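Local coordinates for protein CRISPR-associated endonuclease Cas12b (Alicyclobacillus acidoterrestris, PDB 5U31) that cuts target DNA as an RNA-guided type V CRISPR endonuclease, using a guide RNA and a PAM sequence to recognise invading nucleic acid, at residues L77-G91 / L183-Y195. The protein carries 3 engineered substitutions. Numbering follows the deposited sequence.
Sequences LRARQVENGHRGPAG and LADFGLKPLMRVY. With SO4 (sulfate ion), chain F.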
loop_
_atom_site.group_PDB
_atom_site.type_symbol
_atom_site.label_atom_id
_atom_site.label_comp_id
_atom_site.label_asym_id
_atom_site.label_seq_id
_atom_site.Cartn_x
_atom_site.Cartn_y
_atom_site.Cartn_z
ATOM N N LEU A 77 42.426 16.241 4.640
ATOM C CA LEU A 77 42.625 17.636 5.018
ATOM C C LEU A 77 44.101 18.001 5.014
ATOM O O LEU A 77 44.484 19.062 4.508
ATOM C CB LEU A 77 42.009 17.910 6.389
ATOM C CG LEU A 77 40.516 17.624 6.551
ATOM C CD1 LEU A 77 39.996 18.128 7.887
ATOM C CD2 LEU A 77 39.734 18.231 5.404
ATOM N N ARG A 78 44.948 17.133 5.577
ATOM C CA ARG A 78 46.378 17.419 5.614
ATOM C C ARG A 78 46.953 17.481 4.209
ATOM O O ARG A 78 47.767 18.357 3.896
ATOM C CB ARG A 78 47.117 16.365 6.436
ATOM C CG ARG A 78 46.743 16.307 7.904
ATOM C CD ARG A 78 46.950 17.623 8.602
ATOM N NE ARG A 78 46.698 17.503 10.033
ATOM C CZ ARG A 78 46.708 18.527 10.880
ATOM N NH1 ARG A 78 46.471 18.330 12.169
ATOM N NH2 ARG A 78 46.948 19.749 10.432
ATOM N N ALA A 79 46.540 16.549 3.348
ATOM C CA ALA A 79 47.011 16.546 1.970
ATOM C C ALA A 79 46.499 17.755 1.205
ATOM O O ALA A 79 47.183 18.248 0.303
ATOM C CB ALA A 79 46.582 15.253 1.280
ATOM N N ARG A 80 45.309 18.247 1.553
ATOM C CA ARG A 80 44.789 19.451 0.917
ATOM C C ARG A 80 45.577 20.686 1.341
ATOM O O ARG A 80 45.868 21.556 0.512
ATOM C CB ARG A 80 43.304 19.608 1.242
ATOM C CG ARG A 80 42.675 20.900 0.750
ATOM C CD ARG A 80 42.967 21.143 -0.718
ATOM N NE ARG A 80 42.318 20.170 -1.584
ATOM C CZ ARG A 80 42.251 20.290 -2.902
ATOM N NH1 ARG A 80 42.788 21.344 -3.496
ATOM N NH2 ARG A 80 41.639 19.361 -3.622
ATOM N N GLN A 81 45.924 20.786 2.626
ATOM C CA GLN A 81 46.773 21.886 3.071
ATOM C C GLN A 81 48.070 21.920 2.275
ATOM O O GLN A 81 48.546 22.995 1.892
ATOM C CB GLN A 81 47.063 21.762 4.566
ATOM C CG GLN A 81 45.841 21.912 5.457
ATOM C CD GLN A 81 46.158 21.721 6.931
ATOM O OE1 GLN A 81 46.949 20.858 7.305
ATOM N NE2 GLN A 81 45.542 22.534 7.774
ATOM N N VAL A 82 48.644 20.747 2.001
ATOM C CA VAL A 82 49.868 20.669 1.208
ATOM C C VAL A 82 49.601 21.109 -0.227
ATOM O O VAL A 82 50.404 21.832 -0.830
ATOM C CB VAL A 82 50.443 19.242 1.273
ATOM C CG1 VAL A 82 51.583 19.065 0.287
ATOM C CG2 VAL A 82 50.904 18.926 2.679
ATOM N N GLU A 83 48.464 20.694 -0.788
ATOM C CA GLU A 83 48.137 21.052 -2.163
ATOM C C GLU A 83 47.886 22.547 -2.298
ATOM O O GLU A 83 48.295 23.164 -3.287
ATOM C CB GLU A 83 46.917 20.260 -2.628
ATOM C CG GLU A 83 46.945 19.872 -4.087
ATOM C CD GLU A 83 45.702 19.114 -4.501
ATOM O OE1 GLU A 83 44.932 19.639 -5.334
ATOM O OE2 GLU A 83 45.486 17.996 -3.986
ATOM N N ASN A 84 47.221 23.146 -1.314
ATOM C CA ASN A 84 46.995 24.584 -1.323
ATOM C C ASN A 84 48.232 25.379 -0.929
ATOM O O ASN A 84 48.154 26.610 -0.852
ATOM C CB ASN A 84 45.838 24.944 -0.389
ATOM C CG ASN A 84 44.542 24.271 -0.779
ATOM O OD1 ASN A 84 44.385 23.805 -1.908
ATOM N ND2 ASN A 84 43.600 24.220 0.155
ATOM N N GLY A 85 49.357 24.712 -0.678
ATOM C CA GLY A 85 50.590 25.400 -0.325
ATOM C C GLY A 85 50.467 26.237 0.927
ATOM O O GLY A 85 50.936 27.382 0.959
ATOM N N HIS A 86 49.837 25.688 1.962
ATOM C CA HIS A 86 49.536 26.455 3.162
ATOM C C HIS A 86 50.803 26.669 3.976
ATOM O O HIS A 86 51.484 25.708 4.350
ATOM C CB HIS A 86 48.475 25.738 3.992
ATOM C CG HIS A 86 48.023 26.514 5.190
ATOM N ND1 HIS A 86 47.570 27.814 5.105
ATOM C CD2 HIS A 86 47.957 26.177 6.499
ATOM C CE1 HIS A 86 47.244 28.242 6.311
ATOM N NE2 HIS A 86 47.469 27.268 7.175
ATOM N N ARG A 87 51.127 27.933 4.239
ATOM C CA ARG A 87 52.264 28.285 5.070
ATOM C C ARG A 87 51.853 28.781 6.447
ATOM O O ARG A 87 52.726 29.008 7.292
ATOM C CB ARG A 87 53.120 29.350 4.370
ATOM C CG ARG A 87 53.709 28.901 3.037
ATOM C CD ARG A 87 54.528 30.017 2.406
ATOM N NE ARG A 87 55.125 29.629 1.131
ATOM C CZ ARG A 87 55.866 30.438 0.378
ATOM N NH1 ARG A 87 56.101 31.684 0.772
ATOM N NH2 ARG A 87 56.371 30.004 -0.768
ATOM N N GLY A 88 50.554 28.945 6.695
ATOM C CA GLY A 88 50.057 29.389 7.975
ATOM C C GLY A 88 49.866 28.240 8.944
ATOM O O GLY A 88 50.443 27.160 8.782
ATOM N N PRO A 89 49.047 28.451 9.976
ATOM C CA PRO A 89 48.859 27.403 10.986
ATOM C C PRO A 89 48.151 26.195 10.397
ATOM O O PRO A 89 47.194 26.322 9.631
ATOM C CB PRO A 89 48.008 28.085 12.064
ATOM C CG PRO A 89 47.313 29.194 11.357
ATOM C CD PRO A 89 48.242 29.651 10.259
ATOM N N ALA A 90 48.638 25.011 10.751
ATOM C CA ALA A 90 48.049 23.788 10.226
ATOM C C ALA A 90 46.869 23.306 11.054
ATOM O O ALA A 90 46.035 22.558 10.535
ATOM C CB ALA A 90 49.108 22.686 10.139
ATOM N N GLY A 91 46.780 23.715 12.316
ATOM C CA GLY A 91 45.693 23.294 13.175
ATOM C C GLY A 91 45.880 21.896 13.727
ATOM O O GLY A 91 46.369 21.004 13.031
ATOM N N LEU A 183 38.218 27.743 7.823
ATOM C CA LEU A 183 38.775 26.899 6.768
ATOM C C LEU A 183 39.893 27.617 6.023
ATOM O O LEU A 183 40.950 27.033 5.760
ATOM C CB LEU A 183 37.674 26.464 5.797
ATOM C CG LEU A 183 36.704 25.383 6.291
ATOM C CD1 LEU A 183 35.456 25.320 5.432
ATOM C CD2 LEU A 183 37.383 24.036 6.301
ATOM N N ALA A 184 39.689 28.895 5.699
ATOM C CA ALA A 184 40.707 29.641 4.968
ATOM C C ALA A 184 42.003 29.737 5.762
ATOM O O ALA A 184 43.089 29.518 5.214
ATOM C CB ALA A 184 40.184 31.030 4.616
ATOM N N ASP A 185 41.912 30.043 7.061
ATOM C CA ASP A 185 43.111 30.194 7.881
ATOM C C ASP A 185 43.873 28.887 8.023
ATOM O O ASP A 185 45.077 28.909 8.300
ATOM C CB ASP A 185 42.746 30.732 9.265
ATOM C CG ASP A 185 42.008 32.054 9.201
ATOM O OD1 ASP A 185 42.236 32.814 8.235
ATOM O OD2 ASP A 185 41.201 32.336 10.111
ATOM N N PHE A 186 43.200 27.757 7.846
ATOM C CA PHE A 186 43.827 26.450 7.930
ATOM C C PHE A 186 44.276 25.931 6.568
ATOM O O PHE A 186 44.540 24.732 6.427
ATOM C CB PHE A 186 42.872 25.456 8.588
ATOM C CG PHE A 186 42.705 25.659 10.060
ATOM C CD1 PHE A 186 43.768 26.086 10.843
ATOM C CD2 PHE A 186 41.487 25.412 10.670
ATOM C CE1 PHE A 186 43.616 26.262 12.211
ATOM C CE2 PHE A 186 41.328 25.587 12.036
ATOM C CZ PHE A 186 42.394 26.012 12.805
ATOM N N GLY A 187 44.360 26.801 5.566
ATOM C CA GLY A 187 44.793 26.378 4.249
ATOM C C GLY A 187 43.829 25.491 3.502
ATOM O O GLY A 187 44.228 24.854 2.524
ATOM N N LEU A 188 42.573 25.419 3.936
ATOM C CA LEU A 188 41.545 24.636 3.269
ATOM C C LEU A 188 40.607 25.505 2.440
ATOM O O LEU A 188 39.417 25.189 2.322
ATOM C CB LEU A 188 40.750 23.836 4.299
ATOM C CG LEU A 188 41.581 22.940 5.215
ATOM C CD1 LEU A 188 40.772 22.532 6.435
ATOM C CD2 LEU A 188 42.076 21.715 4.450
ATOM N N LYS A 189 41.118 26.602 1.870
ATOM C CA LYS A 189 40.252 27.520 1.132
ATOM C C LYS A 189 39.557 26.824 -0.024
ATOM O O LYS A 189 38.341 27.020 -0.194
ATOM C CB LYS A 189 41.046 28.740 0.662
ATOM C CG LYS A 189 40.203 29.746 -0.101
ATOM C CD LYS A 189 39.095 30.304 0.775
ATOM C CE LYS A 189 38.391 31.460 0.090
ATOM N NZ LYS A 189 37.840 31.036 -1.219
ATOM N N PRO A 190 40.230 26.033 -0.845
ATOM C CA PRO A 190 39.505 24.969 -1.542
ATOM C C PRO A 190 39.507 23.730 -0.664
ATOM O O PRO A 190 40.566 23.146 -0.416
ATOM C CB PRO A 190 40.302 24.772 -2.841
ATOM C CG PRO A 190 41.370 25.849 -2.832
ATOM C CD PRO A 190 41.579 26.207 -1.400
ATOM N N LEU A 191 38.347 23.352 -0.135
ATOM C CA LEU A 191 38.261 22.097 0.602
ATOM C C LEU A 191 38.204 20.922 -0.362
ATOM O O LEU A 191 39.014 19.992 -0.274
ATOM C CB LEU A 191 37.030 22.100 1.510
ATOM C CG LEU A 191 37.018 21.319 2.831
ATOM C CD1 LEU A 191 35.645 20.713 3.062
ATOM C CD2 LEU A 191 38.097 20.252 2.918
HETATM N N MSE A 192 37.263 20.964 -1.298
HETATM C CA MSE A 192 37.031 19.878 -2.233
HETATM C C MSE A 192 37.430 20.278 -3.635
HETATM O O MSE A 192 37.845 21.409 -3.878
HETATM C CB MSE A 192 35.562 19.476 -2.222
HETATM C CG MSE A 192 35.025 19.134 -0.858
HETATM SE SE MSE A 192 33.083 19.206 -0.856
HETATM C CE MSE A 192 32.765 18.682 0.988
ATOM N N ARG A 193 37.278 19.350 -4.567
ATOM C CA ARG A 193 37.598 19.607 -5.958
ATOM C C ARG A 193 36.325 19.888 -6.740
ATOM O O ARG A 193 35.232 19.461 -6.363
ATOM C CB ARG A 193 38.342 18.419 -6.567
ATOM C CG ARG A 193 39.337 17.796 -5.605
ATOM C CD ARG A 193 40.147 16.695 -6.245
ATOM N NE ARG A 193 41.484 17.171 -6.568
ATOM C CZ ARG A 193 42.512 17.105 -5.732
ATOM N NH1 ARG A 193 42.352 16.569 -4.532
ATOM N NH2 ARG A 193 43.698 17.566 -6.099
ATOM N N VAL A 194 36.473 20.640 -7.824
ATOM C CA VAL A 194 35.422 20.723 -8.828
ATOM C C VAL A 194 35.541 19.470 -9.687
ATOM O O VAL A 194 36.526 19.299 -10.408
ATOM C CB VAL A 194 35.533 21.996 -9.667
ATOM C CG1 VAL A 194 34.469 22.002 -10.732
ATOM C CG2 VAL A 194 35.390 23.212 -8.776
ATOM N N TYR A 195 34.546 18.585 -9.590
ATOM C CA TYR A 195 34.637 17.276 -10.228
ATOM C C TYR A 195 34.986 17.386 -11.708
ATOM O O TYR A 195 35.861 16.666 -12.203
ATOM C CB TYR A 195 33.330 16.503 -10.059
ATOM C CG TYR A 195 33.354 15.202 -10.828
ATOM C CD1 TYR A 195 32.856 15.126 -12.122
ATOM C CD2 TYR A 195 33.917 14.060 -10.276
ATOM C CE1 TYR A 195 32.903 13.953 -12.832
ATOM C CE2 TYR A 195 33.963 12.878 -10.983
ATOM C CZ TYR A 195 33.455 12.830 -12.261
ATOM O OH TYR A 195 33.498 11.654 -12.973
HETATM S S SO4 F . 40.301 14.737 -2.527
HETATM O O1 SO4 F . 39.610 13.623 -1.884
HETATM O O2 SO4 F . 41.565 14.962 -1.829
HETATM O O3 SO4 F . 40.548 14.409 -3.928
HETATM O O4 SO4 F . 39.498 15.955 -2.452
#
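H86 lays one face of its imidazole over G187 where two helix ends meet in the REC1 (Helical-1) domain: H86 comes directly after G85, whose positive phi forms the Schellman motif ending helix 66-83, and G187 is itself the C-prime residue of the one ending helix 176-185. G187 CA stands 3.5 Å from the centroid of the H86 ring, 24° off its normal, a CH-pi contact over the ring face. G88 N covers the opposite face, and NE2 bonds P89 O in the ring plane, which fixes the ring's rotation.

The closely packed middle is held by amides. Q81 NE2 spends both its hydrogens, one on F186 O (2.8 Å) and the other on A90 O of the loop that follows its helix, nearly straight at 173°. N84 ND2 likewise bridges two carbonyls, G187 O and, more distantly, P190 O at 3.3 Å. Beside these amides, L188 CD2 packs on R80 CG, and L77 CD2 meets L191 CD2 at 3.6 Å; helices 17-45 and 93-107 enclose L191 further.

Toward solvent the contact relies on charge. Buried R80, its CG anti to the backbone N (chi1 174°) and its chain bent twice, sets NH2 over one face of the R193 guanidinium without a hydrogen bond. Exposed E83 probably offsets the paired positive charges: its OE2 accepts R193 NH2 on the syn side (2.8 Å), and OE1 pairs with R80 NH1 by charge alone. A sulfate, probably from the crystallisation liquor and also held by Y36 and W40, accepts a hydrogen bond from R193 NH1 at O3, 2.9 Å away.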